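Local coordinates for protein homoserine dehydrogenase (Thermoplasma acidophilum, PDB 3ING) that binds NADPH and, as a member of the homoserine dehydrogenase family, probably interconverts aspartate semialdehyde and L-homoserine on the route to threonine and methionine, at residues E4-L9 / A82-V87; I175-R180 / G281-G286; N246-L251 / I268-K273. All coordinates share one frame; numbering follows the deposited sequence.

Overall arrangement
Contact 1 belongs to the nucleotide-binding Rossmann-type part of the chain; contacts 2 and 3 lie in the other part, on the opposite side of the chain's centre. The centres of contacts 1 and 2 are about 34 Å apart, those of 1 and 3 about 42 Å. Contacts 2 and 3 are neighbours, with centres about 11 Å apart, and they touch: Asn-176 OD1 lies 2.8 Å from Leu-251 N, a probable hydrogen bond. The bound NADPH is about 8 Å from the side chain of Leu-9 in contact 1 and about 11 Å from that of Asp-283 in contact 2. In contact 3, the side chain of Leu-251 is about 8 Å from that of Lys-217, the predicted proton donor.

Contact 1 of 3, residues E4-L9 / A82-V87; sequences EIRIIL and AADLLV
Ile-7, Ile-8 and Leu-9 pair in parallel with Leu-85, Leu-86 and Val-87, the short strand axes 4.7 Å apart at an angle of 32°. These are two neighbouring strands of the parallel core of a Rossmann-type sheet. Ile-8 bonds to the residues before and after its partner Leu-86: Ile-8 N donates to Leu-85 O, and Ile-8 O accepts from Val-87 N at 2.8 Å. Ile-7, Leu-9, Leu-85 and Val-87 share one face. There Leu-9 CD1 reaches Val-87 CG1 at 3.6 Å, and Ile-7 lies alongside Leu-85, pointing the same way. Ile-5 CD1 meets Leu-85 CD1 tightly, at 3.5 Å. Helix 306-321 covers this face through Val-313 and Ile-317. On the other face, Ile-8 CD1 touches Ala-83 CB. Strand 34-41 pairs with the far edge of 4-9. Leu-9 leads into the glycine-rich turn, its side chain close to Thr-12, an NADPH-binding residue.

Just before the bridged pairs, Arg-6 of strand 4-10 and Asp-84 of the loop leading into strand 85-88 form a salt bridge. The arginine chain bends at chi3 and brings its guanidinium side-on to the carboxylate. Arg-6 NH2 donates to Asp-84 OD1 at 3.0 Å and NE to OD2, both acceptors close to the guanidinium plane. The two planes are 47° apart, so the nitrogens meet the carboxylate from above its plane. Asp-84 N also donates to Arg-6 O. A water bridges Glu-4 O and Asp-84 OD2. Asp-84 OD2 also takes Arg-6 N on its anti lone pair, at 2.8 Å and 170°.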
ATOM      1  N   GLU A   4      -3.388  24.558  -3.066  1.00 42.48           N
ATOM      2  CA  GLU A   4      -3.653  24.716  -1.644  1.00 40.34           C
ATOM      3  C   GLU A   4      -4.928  24.028  -1.164  1.00 37.16           C
ATOM      4  O   GLU A   4      -5.967  24.098  -1.826  1.00 39.85           O
ATOM      5  CB  GLU A   4      -3.787  26.204  -1.376  1.00 40.32           C
ATOM      6  CG  GLU A   4      -3.753  26.594   0.078  1.00 47.79           C
ATOM      7  CD  GLU A   4      -4.281  28.011   0.309  1.00 58.76           C
ATOM      8  OE1 GLU A   4      -5.457  28.306  -0.065  1.00 50.06           O
ATOM      9  OE2 GLU A   4      -3.520  28.816   0.895  1.00 65.37           O
ATOM     10  N   ILE A   5      -4.870  23.376  -0.010  1.00 35.46           N
ATOM     11  CA  ILE A   5      -6.091  22.795   0.571  1.00 32.34           C
ATOM     12  C   ILE A   5      -6.279  23.414   1.941  1.00 30.85           C
ATOM     13  O   ILE A   5      -5.337  23.525   2.724  1.00 32.44           O
ATOM     14  CB  ILE A   5      -6.120  21.219   0.564  1.00 31.51           C
ATOM     15  CG1 ILE A   5      -7.536  20.733   0.952  1.00 39.48           C
ATOM     16  CG2 ILE A   5      -5.087  20.637   1.469  1.00 32.50           C
ATOM     17  CD1 ILE A   5      -7.802  19.209   0.839  1.00 40.95           C
ATOM     18  N   ARG A   6      -7.502  23.856   2.202  1.00 28.69           N
ATOM     19  CA  ARG A   6      -7.830  24.513   3.442  1.00 26.99           C
ATOM     20  C   ARG A   6      -8.528  23.510   4.345  1.00 28.06           C
ATOM     21  O   ARG A   6      -9.516  22.884   3.923  1.00 26.82           O
ATOM     22  CB  ARG A   6      -8.746  25.680   3.178  1.00 27.41           C
ATOM     23  CG  ARG A   6      -8.119  26.822   2.302  1.00 31.35           C
ATOM     24  CD  ARG A   6      -9.192  27.728   1.727  1.00 40.17           C
ATOM     25  NE  ARG A   6     -10.128  26.954   0.903  1.00 52.55           N
ATOM     26  CZ  ARG A   6     -11.261  27.428   0.377  1.00 59.81           C
ATOM     27  NH1 ARG A   6     -11.621  28.700   0.548  1.00 59.70           N
ATOM     28  NH2 ARG A   6     -12.035  26.625  -0.337  1.00 56.57           N
ATOM     29  N   ILE A   7      -8.013  23.343   5.568  1.00 26.48           N
ATOM     30  CA  ILE A   7      -8.611  22.383   6.505  1.00 23.61           C
ATOM     31  C   ILE A   7      -9.002  23.020   7.838  1.00 22.88           C
ATOM     32  O   ILE A   7      -8.517  24.116   8.243  1.00 21.52           O
ATOM     33  CB  ILE A   7      -7.700  21.137   6.754  1.00 24.74           C
ATOM     34  CG1 ILE A   7      -6.656  21.435   7.869  1.00 27.17           C
ATOM     35  CG2 ILE A   7      -7.099  20.659   5.419  1.00 21.26           C
ATOM     36  CD1 ILE A   7      -5.783  20.322   8.213  1.00 26.84           C
ATOM     37  N   ILE A   8      -9.930  22.332   8.491  1.00 22.99           N
ATOM     38  CA  ILE A   8     -10.334  22.640   9.842  1.00 23.72           C
ATOM     39  C   ILE A   8      -9.985  21.403  10.650  1.00 22.97           C
ATOM     40  O   ILE A   8     -10.335  20.286  10.260  1.00 20.95           O
ATOM     41  CB  ILE A   8     -11.842  22.941   9.945  1.00 23.79           C
ATOM     42  CG1 ILE A   8     -12.153  24.336   9.349  1.00 26.19           C
ATOM     43  CG2 ILE A   8     -12.269  22.875  11.385  1.00 25.07           C
ATOM     44  CD1 ILE A   8     -13.656  24.554   9.006  1.00 27.09           C
ATOM     45  N   LEU A   9      -9.286  21.591  11.769  1.00 21.21           N
ATOM     46  CA  LEU A   9      -8.848  20.469  12.590  1.00 21.51           C
ATOM     47  C   LEU A   9      -9.563  20.491  13.944  1.00 21.94           C
ATOM     48  O   LEU A   9      -9.374  21.408  14.708  1.00 21.09           O
ATOM     49  CB  LEU A   9      -7.337  20.539  12.842  1.00 19.65           C
ATOM     50  CG  LEU A   9      -6.722  19.449  13.745  1.00 22.24           C
ATOM     51  CD1 LEU A   9      -7.103  18.028  13.190  1.00 19.29           C
ATOM     52  CD2 LEU A   9      -5.186  19.593  13.928  1.00 17.63           C
ATOM     53  N   ALA A  82     -14.082  29.537   5.001  1.00 31.57           N
ATOM     54  CA  ALA A  82     -14.173  28.612   3.892  1.00 32.41           C
ATOM     55  C   ALA A  82     -13.044  27.593   4.019  1.00 29.51           C
ATOM     56  O   ALA A  82     -11.893  27.978   4.175  1.00 31.44           O
ATOM     57  CB  ALA A  82     -14.053  29.379   2.571  1.00 31.11           C
ATOM     58  N   ALA A  83     -13.387  26.310   3.917  1.00 26.45           N
ATOM     59  CA  ALA A  83     -12.444  25.200   4.013  1.00 28.00           C
ATOM     60  C   ALA A  83     -12.894  24.106   3.046  1.00 27.29           C
ATOM     61  O   ALA A  83     -14.053  24.044   2.657  1.00 28.99           O
ATOM     62  CB  ALA A  83     -12.396  24.652   5.428  1.00 19.86           C
ATOM     63  N   ASP A  84     -11.971  23.234   2.691  1.00 26.15           N
ATOM     64  CA  ASP A  84     -12.268  22.105   1.816  1.00 24.26           C
ATOM     65  C   ASP A  84     -12.519  20.805   2.594  1.00 24.71           C
ATOM     66  O   ASP A  84     -13.160  19.887   2.085  1.00 22.50           O
ATOM     67  CB  ASP A  84     -11.053  21.913   0.960  1.00 27.10           C
ATOM     68  CG  ASP A  84     -10.696  23.200   0.206  1.00 32.51           C
ATOM     69  OD1 ASP A  84     -11.562  23.635  -0.575  1.00 30.38           O
ATOM     70  OD2 ASP A  84      -9.608  23.773   0.428  1.00 28.56           O
ATOM     71  N   LEU A  85     -12.003  20.745   3.817  1.00 22.16           N
ATOM     72  CA  LEU A  85     -11.934  19.492   4.544  1.00 24.15           C
ATOM     73  C   LEU A  85     -11.940  19.684   6.047  1.00 21.20           C
ATOM     74  O   LEU A  85     -11.291  20.599   6.567  1.00 22.16           O
ATOM     75  CB  LEU A  85     -10.630  18.841   4.071  1.00 27.76           C
ATOM     76  CG  LEU A  85     -10.095  17.460   4.358  1.00 39.62           C
ATOM     77  CD1 LEU A  85      -9.194  17.004   3.166  1.00 32.77           C
ATOM     78  CD2 LEU A  85      -9.323  17.505   5.637  1.00 38.12           C
ATOM     79  N   LEU A  86     -12.702  18.838   6.747  0.50 22.52           N
ATOM     80  CA  LEU A  86     -12.699  18.782   8.202  0.50 21.30           C
ATOM     81  C   LEU A  86     -11.934  17.539   8.634  0.50 21.64           C
ATOM     82  O   LEU A  86     -12.115  16.464   8.054  0.50 21.44           O
ATOM     83  CB  LEU A  86     -14.116  18.714   8.783  0.50 25.09           C
ATOM     84  CG  LEU A  86     -14.144  18.387  10.294  0.50 25.54           C
ATOM     85  CD1 LEU A  86     -14.070  19.656  11.170  0.50 25.46           C
ATOM     86  CD2 LEU A  86     -15.360  17.560  10.619  0.50 30.01           C
ATOM     87  N   VAL A  87     -11.060  17.696   9.626  1.00 20.73           N
ATOM     88  CA  VAL A  87     -10.282  16.599  10.161  1.00 22.06           C
ATOM     89  C   VAL A  87     -10.717  16.365  11.617  1.00 23.43           C
ATOM     90  O   VAL A  87     -10.703  17.281  12.447  1.00 22.18           O
ATOM     91  CB  VAL A  87      -8.786  16.901  10.104  1.00 24.11           C
ATOM     92  CG1 VAL A  87      -7.976  15.670  10.636  1.00 22.48           C
ATOM     93  CG2 VAL A  87      -8.371  17.321   8.690  1.00 21.67           C
TER
HETATM   94  O   HOH W   1      -8.516  25.197  -1.750  1.00 43.54           O

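Contact 2 of 3, residues I175-R180 / G281-G286; sequences INYVIR and GMDGLG. With EDO (1,2-ethanediol), chain F.
Selenomethionine Met-282 sits between Tyr-177 and Arg-180, one helical turn apart on helix 173-183. It is the second residue of a type I beta turn, Gly-281 to Gly-284, closed by Gly-284 N to Gly-281 O. The Met-282 chain starts extended, with CG opposite the backbone N (chi1 178°). It then folds at chi2 and chi3, which brings SE back against the helix. Met-282 SE lies 3.9 Å from Arg-180 CB. It is also 4.9 Å from the centroid of the Tyr-177 ring, 54° off the ring normal: an oblique Met-aromatic contact. The tyrosine and Met-282 chains cross at about a right angle, with Met-282 CG 3.9 Å from Tyr-177 CE1. Met-282 O lies at the ring edge, in plane.

Arg-180 runs past Met-282 in the opposite direction. One face of its guanidinium lies against Met-282 CA, which is 3.6 Å above the plane and offset toward the rim. NH1 is hydrogen-bonded to Ile-280 O, just before the turn. Arg-180 NH1 also makes a weak bond to O1 of a bound 1,2-ethanediol, at 2.7 Å but only 119°. This diol, probably from the crystallisation liquor, lies between helix and turn, with its C2 3.7 Å from Asn-176 CB.

Tyr-177 OH and Asp-283 OD1 share a water, which donates to Asp-283 OD1 at 2.7 Å. OD1 also forms a salt bridge with Lys-198, whose ammonium makes a cation-pi contact with the Tyr-177 ring.

The contact joins the turn before strand 286-291 to helix 173-183. Helix 188-198 packs on Tyr-177 through Val-191 and Asp-194, while strand 249-258 touches the helix at Asn-176 and Ile-179.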
ATOM      1  N   ILE A 175      -4.517  -3.017  23.779  1.00 22.22           N
ATOM      2  CA  ILE A 175      -4.921  -4.354  24.283  1.00 21.89           C
ATOM      3  C   ILE A 175      -3.837  -5.375  23.980  1.00 21.30           C
ATOM      4  O   ILE A 175      -3.527  -6.232  24.793  1.00 21.19           O
ATOM      5  CB  ILE A 175      -6.323  -4.790  23.742  1.00 25.96           C
ATOM      6  CG1 ILE A 175      -6.829  -6.047  24.475  1.00 25.55           C
ATOM      7  CG2 ILE A 175      -6.318  -4.923  22.211  1.00 24.13           C
ATOM      8  CD1 ILE A 175      -8.348  -6.287  24.396  1.00 25.68           C
ATOM      9  N   ASN A 176      -3.201  -5.257  22.825  1.00 22.55           N
ATOM     10  CA  ASN A 176      -2.176  -6.207  22.462  1.00 19.88           C
ATOM     11  C   ASN A 176      -0.886  -6.022  23.275  1.00 20.13           C
ATOM     12  O   ASN A 176      -0.258  -6.973  23.720  1.00 20.01           O
ATOM     13  CB  ASN A 176      -1.939  -6.166  20.954  1.00 21.86           C
ATOM     14  CG  ASN A 176      -2.799  -7.162  20.229  1.00 24.54           C
ATOM     15  OD1 ASN A 176      -2.567  -8.375  20.338  1.00 25.79           O
ATOM     16  ND2 ASN A 176      -3.835  -6.673  19.513  1.00 24.35           N
ATOM     17  N   TYR A 177      -0.531  -4.765  23.492  1.00 21.90           N
ATOM     18  CA  TYR A 177       0.623  -4.384  24.279  1.00 22.92           C
ATOM     19  C   TYR A 177       0.421  -4.892  25.680  1.00 22.12           C
ATOM     20  O   TYR A 177       1.351  -5.454  26.324  1.00 22.02           O
ATOM     21  CB  TYR A 177       0.711  -2.853  24.253  1.00 24.32           C
ATOM     22  CG  TYR A 177       1.961  -2.232  24.806  1.00 28.52           C
ATOM     23  CD1 TYR A 177       3.160  -2.357  24.141  1.00 29.55           C
ATOM     24  CD2 TYR A 177       1.932  -1.459  25.962  1.00 27.92           C
ATOM     25  CE1 TYR A 177       4.321  -1.766  24.627  1.00 32.19           C
ATOM     26  CE2 TYR A 177       3.079  -0.869  26.451  1.00 34.18           C
ATOM     27  CZ  TYR A 177       4.273  -1.023  25.769  1.00 31.90           C
ATOM     28  OH  TYR A 177       5.440  -0.422  26.178  1.00 33.99           O
ATOM     29  N   VAL A 178      -0.801  -4.709  26.183  1.00 21.22           N
ATOM     30  CA  VAL A 178      -1.146  -5.172  27.557  1.00 21.61           C
ATOM     31  C   VAL A 178      -1.013  -6.672  27.682  1.00 20.10           C
ATOM     32  O   VAL A 178      -0.376  -7.168  28.580  1.00 22.05           O
ATOM     33  CB  VAL A 178      -2.583  -4.752  27.981  1.00 22.30           C
ATOM     34  CG1 VAL A 178      -3.075  -5.574  29.157  1.00 20.02           C
ATOM     35  CG2 VAL A 178      -2.615  -3.239  28.310  1.00 23.25           C
ATOM     36  N   ILE A 179      -1.633  -7.411  26.780  1.00 21.06           N
ATOM     37  CA  ILE A 179      -1.558  -8.880  26.794  1.00 23.33           C
ATOM     38  C   ILE A 179      -0.104  -9.342  26.712  1.00 23.98           C
ATOM     39  O   ILE A 179       0.344 -10.170  27.490  1.00 26.55           O
ATOM     40  CB  ILE A 179      -2.388  -9.461  25.592  1.00 25.07           C
ATOM     41  CG1 ILE A 179      -3.891  -9.262  25.829  1.00 27.90           C
ATOM     42  CG2 ILE A 179      -2.097 -10.933  25.367  1.00 29.74           C
ATOM     43  CD1 ILE A 179      -4.743  -9.568  24.595  1.00 24.39           C
ATOM     44  N   ARG A 180       0.656  -8.787  25.772  1.00 25.42           N
ATOM     45  CA  ARG A 180       2.049  -9.235  25.609  1.00 25.59           C
ATOM     46  C   ARG A 180       2.935  -8.951  26.823  1.00 27.10           C
ATOM     47  O   ARG A 180       3.782  -9.766  27.206  1.00 28.75           O
ATOM     48  CB  ARG A 180       2.642  -8.622  24.353  1.00 24.52           C
ATOM     49  CG  ARG A 180       1.946  -9.139  23.113  1.00 28.16           C
ATOM     50  CD  ARG A 180       2.531  -8.575  21.857  1.00 29.52           C
ATOM     51  NE  ARG A 180       3.898  -9.024  21.641  1.00 35.92           N
ATOM     52  CZ  ARG A 180       4.596  -8.827  20.525  1.00 33.96           C
ATOM     53  NH1 ARG A 180       4.073  -8.193  19.497  1.00 37.07           N
ATOM     54  NH2 ARG A 180       5.820  -9.293  20.442  1.00 38.46           N
ATOM     55  N   GLY A 281       6.382  -6.697  15.768  1.00 25.10           N
ATOM     56  CA  GLY A 281       7.111  -6.372  16.987  1.00 25.30           C
ATOM     57  C   GLY A 281       6.215  -5.758  18.041  1.00 24.66           C
ATOM     58  O   GLY A 281       5.070  -5.362  17.781  1.00 23.90           O
HETATM   59  N   MSE A 282       6.765  -5.687  19.247  1.00 25.96           N
HETATM   60  CA  MSE A 282       6.052  -5.191  20.437  1.00 26.99           C
HETATM   61  C   MSE A 282       5.382  -3.862  20.223  1.00 24.53           C
HETATM   62  O   MSE A 282       4.321  -3.629  20.771  1.00 23.09           O
HETATM   63  CB  MSE A 282       7.053  -5.031  21.596  1.00 27.02           C
HETATM   64  CG  MSE A 282       6.444  -4.481  22.885  1.00 34.22           C
HETATM   65 SE   MSE A 282       5.119  -5.735  23.607  0.75 32.35          SE
HETATM   66  CE  MSE A 282       6.361  -7.045  24.449  1.00 27.55           C
ATOM     67  N   ASP A 283       6.024  -2.970  19.473  1.00 22.57           N
ATOM     68  CA  ASP A 283       5.480  -1.613  19.268  1.00 21.82           C
ATOM     69  C   ASP A 283       4.769  -1.413  17.940  1.00 23.03           C
ATOM     70  O   ASP A 283       4.364  -0.285  17.605  1.00 22.22           O
ATOM     71  CB  ASP A 283       6.600  -0.584  19.353  1.00 21.94           C
ATOM     72  CG  ASP A 283       7.221  -0.516  20.712  1.00 25.18           C
ATOM     73  OD1 ASP A 283       6.460  -0.479  21.690  1.00 27.25           O
ATOM     74  OD2 ASP A 283       8.465  -0.557  20.786  1.00 26.03           O
ATOM     75  N   GLY A 284       4.564  -2.492  17.200  1.00 22.62           N
ATOM     76  CA  GLY A 284       3.992  -2.360  15.875  1.00 23.66           C
ATOM     77  C   GLY A 284       2.609  -2.945  15.741  1.00 22.60           C
ATOM     78  O   GLY A 284       2.103  -3.590  16.669  1.00 23.82           O
ATOM     79  N   LEU A 285       2.031  -2.747  14.556  1.00 22.13           N
ATOM     80  CA  LEU A 285       0.744  -3.331  14.160  1.00 21.39           C
ATOM     81  C   LEU A 285       0.886  -3.900  12.752  1.00 21.18           C
ATOM     82  O   LEU A 285       1.882  -3.645  12.059  1.00 21.76           O
ATOM     83  CB  LEU A 285      -0.352  -2.265  14.193  1.00 21.95           C
ATOM     84  CG  LEU A 285      -0.681  -1.590  15.538  1.00 27.44           C
ATOM     85  CD1 LEU A 285      -1.784  -0.476  15.366  1.00 24.08           C
ATOM     86  CD2 LEU A 285      -1.160  -2.617  16.473  1.00 21.62           C
ATOM     87  N   GLY A 286      -0.085  -4.673  12.303  1.00 23.05           N
ATOM     88  CA  GLY A 286      -0.008  -5.233  10.958  1.00 21.75           C
ATOM     89  C   GLY A 286      -1.135  -6.178  10.669  1.00 21.88           C
ATOM     90  O   GLY A 286      -1.913  -6.510  11.556  1.00 20.27           O
TER
HETATM   91  C1  EDO F 329       1.374  -5.575  19.281  1.00 65.40           C
HETATM   92  O1  EDO F 329       2.702  -5.930  18.869  1.00 68.42           O
HETATM   93  C2  EDO F 329       1.391  -4.589  20.452  1.00 65.03           C
HETATM   94  O2  EDO F 329       1.296  -3.241  19.963  1.00 64.13           O
HETATM   95  O   HOH W   2       7.320  -0.292  24.222  1.00 39.50           O

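Contact 3 of 3, residues N246-L251 / I268-K273; sequences NANDRL and IISLNK
The open end of the beta hairpin 249-258/261-270 is joined here, where Asp-249, Arg-250 and Leu-251 pair antiparallel with Ser-270, Ile-269 and Ile-268. Arg-250 and Ile-269 are the hydrogen-bonded pair: Arg-250 N donates to Ile-269 O at 3.0 Å, and Ile-269 N to Arg-250 O at 2.8 Å. Past the strand pairing, Leu-271 N donates to Asn-248 O at 169°. The Asn-248 side chain adds a second link. With chi1 at 64°, its CG lies between the backbone N and carbonyl carbon, and Asn-248 ND2 donates to Leu-271 O at 2.8 Å. That oxygen lies close to the amide plane. Replacing Asn-248 by alanine removes ND2, and Leu-271 O would probably lose this donor while one side of Ser-270 CB is uncovered.

Ser-270 OG is modelled very close to Asp-249 OD1, too close for the bond to be taken at face value. Asp-249 OD2 takes Asn-246 N from above the carboxylate plane, at 2.7 Å, across the type I turn 246-249. Arg-250 bends at chi2 (-74°) and curls back to its own segment. Its NH1 donates to Ala-247 O and Asp-249 O, both in the guanidinium plane, so two carbonyls fix the rotation of the group. Its aliphatic part takes Leu-271 CD1, 3.6 Å from Arg-250 CG, the chains crossing at about a right angle. Leu-251 CD2 meets Ile-268 CG1 at 3.9 Å.

Helix 173-183 covers the Asp-249, Leu-251 and Ile-268 face with Ile-179. On the other face, Arg-250 packs on Ile-170 of strand 164-170, the next strand of the sheet. Leu-271, past the strand end, touches Arg-168 of the same strand.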
ATOM      1  N   ASN A 246      -0.253 -16.406  27.428  1.00 32.75           N
ATOM      2  CA  ASN A 246       0.895 -17.017  26.805  1.00 34.86           C
ATOM      3  C   ASN A 246       1.674 -16.025  25.945  1.00 32.53           C
ATOM      4  O   ASN A 246       1.120 -15.030  25.479  1.00 30.21           O
ATOM      5  CB  ASN A 246       0.462 -18.157  25.887  1.00 38.02           C
ATOM      6  CG  ASN A 246      -0.525 -19.108  26.546  1.00 47.42           C
ATOM      7  OD1 ASN A 246      -1.616 -19.357  26.007  1.00 52.06           O
ATOM      8  ND2 ASN A 246      -0.159 -19.637  27.717  1.00 45.45           N
ATOM      9  N   ALA A 247       2.951 -16.331  25.707  1.00 29.90           N
ATOM     10  CA  ALA A 247       3.840 -15.472  24.921  1.00 29.38           C
ATOM     11  C   ALA A 247       3.341 -15.288  23.488  1.00 27.53           C
ATOM     12  O   ALA A 247       3.620 -14.276  22.855  1.00 28.31           O
ATOM     13  CB  ALA A 247       5.258 -16.052  24.910  1.00 29.11           C
ATOM     14  N   ASN A 248       2.593 -16.267  22.982  1.00 25.96           N
ATOM     15  CA  ASN A 248       2.063 -16.198  21.626  1.00 24.96           C
ATOM     16  C   ASN A 248       0.585 -15.761  21.503  1.00 24.14           C
ATOM     17  O   ASN A 248       0.008 -15.809  20.424  1.00 24.30           O
ATOM     18  CB  ASN A 248       2.318 -17.524  20.887  1.00 26.66           C
ATOM     19  CG  ASN A 248       1.590 -18.698  21.496  1.00 34.30           C
ATOM     20  OD1 ASN A 248       1.337 -18.726  22.704  1.00 38.38           O
ATOM     21  ND2 ASN A 248       1.268 -19.703  20.659  1.00 37.81           N
ATOM     22  N   ASP A 249       0.015 -15.233  22.583  1.00 23.39           N
ATOM     23  CA  ASP A 249      -1.352 -14.727  22.555  1.00 24.29           C
ATOM     24  C   ASP A 249      -1.377 -13.289  22.024  1.00 22.71           C
ATOM     25  O   ASP A 249      -0.585 -12.428  22.461  1.00 21.85           O
ATOM     26  CB  ASP A 249      -1.995 -14.705  23.957  1.00 26.94           C
ATOM     27  CG  ASP A 249      -2.283 -16.092  24.512  1.00 33.70           C
ATOM     28  OD1 ASP A 249      -2.399 -17.064  23.744  1.00 27.91           O
ATOM     29  OD2 ASP A 249      -2.393 -16.190  25.743  1.00 30.04           O
ATOM     30  N   ARG A 250      -2.310 -13.066  21.111  1.00 21.58           N
ATOM     31  CA  ARG A 250      -2.579 -11.779  20.506  1.00 21.99           C
ATOM     32  C   ARG A 250      -4.088 -11.607  20.342  1.00 22.80           C
ATOM     33  O   ARG A 250      -4.840 -12.598  20.160  1.00 24.44           O
ATOM     34  CB  ARG A 250      -1.931 -11.681  19.144  1.00 21.80           C
ATOM     35  CG  ARG A 250      -0.432 -11.927  19.088  1.00 25.06           C
ATOM     36  CD  ARG A 250       0.377 -10.779  19.655  1.00 25.21           C
ATOM     37  NE  ARG A 250       1.790 -11.041  19.390  1.00 24.17           N
ATOM     38  CZ  ARG A 250       2.557 -11.809  20.142  1.00 28.23           C
ATOM     39  NH1 ARG A 250       2.083 -12.406  21.229  1.00 24.59           N
ATOM     40  NH2 ARG A 250       3.820 -11.956  19.836  1.00 27.47           N
ATOM     41  N   LEU A 251      -4.529 -10.351  20.404  1.00 24.61           N
ATOM     42  CA  LEU A 251      -5.915  -9.997  20.123  1.00 21.87           C
ATOM     43  C   LEU A 251      -5.980  -9.725  18.615  1.00 21.15           C
ATOM     44  O   LEU A 251      -5.540  -8.686  18.106  1.00 23.75           O
ATOM     45  CB  LEU A 251      -6.364  -8.796  20.969  1.00 22.33           C
ATOM     46  CG  LEU A 251      -7.852  -8.392  20.961  1.00 29.41           C
ATOM     47  CD1 LEU A 251      -8.274  -7.674  19.690  1.00 28.21           C
ATOM     48  CD2 LEU A 251      -8.769  -9.616  21.244  1.00 28.37           C
ATOM     49  N   ILE A 268      -8.858 -13.386  21.355  1.00 30.14           N
ATOM     50  CA  ILE A 268      -7.505 -13.702  21.767  1.00 29.59           C
ATOM     51  C   ILE A 268      -7.131 -15.066  21.188  1.00 31.08           C
ATOM     52  O   ILE A 268      -7.821 -16.041  21.417  1.00 35.09           O
ATOM     53  CB  ILE A 268      -7.319 -13.633  23.306  1.00 31.64           C
ATOM     54  CG1 ILE A 268      -7.411 -12.182  23.785  1.00 30.83           C
ATOM     55  CG2 ILE A 268      -5.976 -14.192  23.658  1.00 29.73           C
ATOM     56  CD1 ILE A 268      -7.601 -11.998  25.290  1.00 39.45           C
ATOM     57  N   ILE A 269      -6.042 -15.122  20.426  1.00 28.17           N
ATOM     58  CA  ILE A 269      -5.600 -16.330  19.775  1.00 30.66           C
ATOM     59  C   ILE A 269      -4.131 -16.604  20.094  1.00 30.01           C
ATOM     60  O   ILE A 269      -3.313 -15.686  20.104  1.00 28.24           O
ATOM     61  CB  ILE A 269      -5.652 -16.208  18.234  1.00 31.54           C
ATOM     62  CG1 ILE A 269      -6.976 -15.648  17.735  1.00 35.34           C
ATOM     63  CG2 ILE A 269      -5.448 -17.566  17.601  1.00 36.77           C
ATOM     64  CD1 ILE A 269      -7.061 -15.627  16.208  1.00 29.47           C
ATOM     65  N   SER A 270      -3.791 -17.873  20.285  1.00 28.68           N
ATOM     66  CA  SER A 270      -2.399 -18.285  20.438  1.00 29.78           C
ATOM     67  C   SER A 270      -1.878 -18.618  19.060  1.00 30.47           C
ATOM     68  O   SER A 270      -2.219 -19.653  18.490  1.00 31.90           O
ATOM     69  CB  SER A 270      -2.272 -19.503  21.343  1.00 30.37           C
ATOM     70  OG  SER A 270      -2.619 -19.154  22.662  1.00 35.22           O
ATOM     71  N   LEU A 271      -1.023 -17.751  18.544  1.00 27.53           N
ATOM     72  CA  LEU A 271      -0.556 -17.874  17.174  1.00 27.85           C
ATOM     73  C   LEU A 271       0.575 -18.870  17.004  1.00 28.00           C
ATOM     74  O   LEU A 271       1.398 -19.065  17.897  1.00 24.24           O
ATOM     75  CB  LEU A 271      -0.086 -16.509  16.672  1.00 28.61           C
ATOM     76  CG  LEU A 271      -1.151 -15.408  16.649  1.00 29.91           C
ATOM     77  CD1 LEU A 271      -0.535 -14.083  16.245  1.00 25.52           C
ATOM     78  CD2 LEU A 271      -2.311 -15.783  15.703  1.00 29.98           C
ATOM     79  N   ASN A 272       0.572 -19.505  15.832  1.00 31.72           N
ATOM     80  CA  ASN A 272       1.630 -20.382  15.389  1.00 34.26           C
ATOM     81  C   ASN A 272       2.855 -19.564  15.081  1.00 33.38           C
ATOM     82  O   ASN A 272       2.748 -18.409  14.653  1.00 29.14           O
ATOM     83  CB  ASN A 272       1.177 -21.151  14.134  1.00 36.65           C
ATOM     84  CG  ASN A 272       2.336 -21.761  13.352  1.00 49.25           C
ATOM     85  OD1 ASN A 272       2.604 -21.368  12.199  1.00 66.86           O
ATOM     86  ND2 ASN A 272       3.033 -22.720  13.967  1.00 61.62           N
ATOM     87  N   LYS A 273       4.016 -20.190  15.285  1.00 32.97           N
ATOM     88  CA  LYS A 273       5.309 -19.571  15.087  1.00 35.22           C
ATOM     89  C   LYS A 273       5.472 -19.005  13.701  1.00 34.10           C
ATOM     90  O   LYS A 273       6.072 -17.965  13.546  1.00 40.06           O
ATOM     91  CB  LYS A 273       6.437 -20.597  15.350  1.00 33.97           C
TER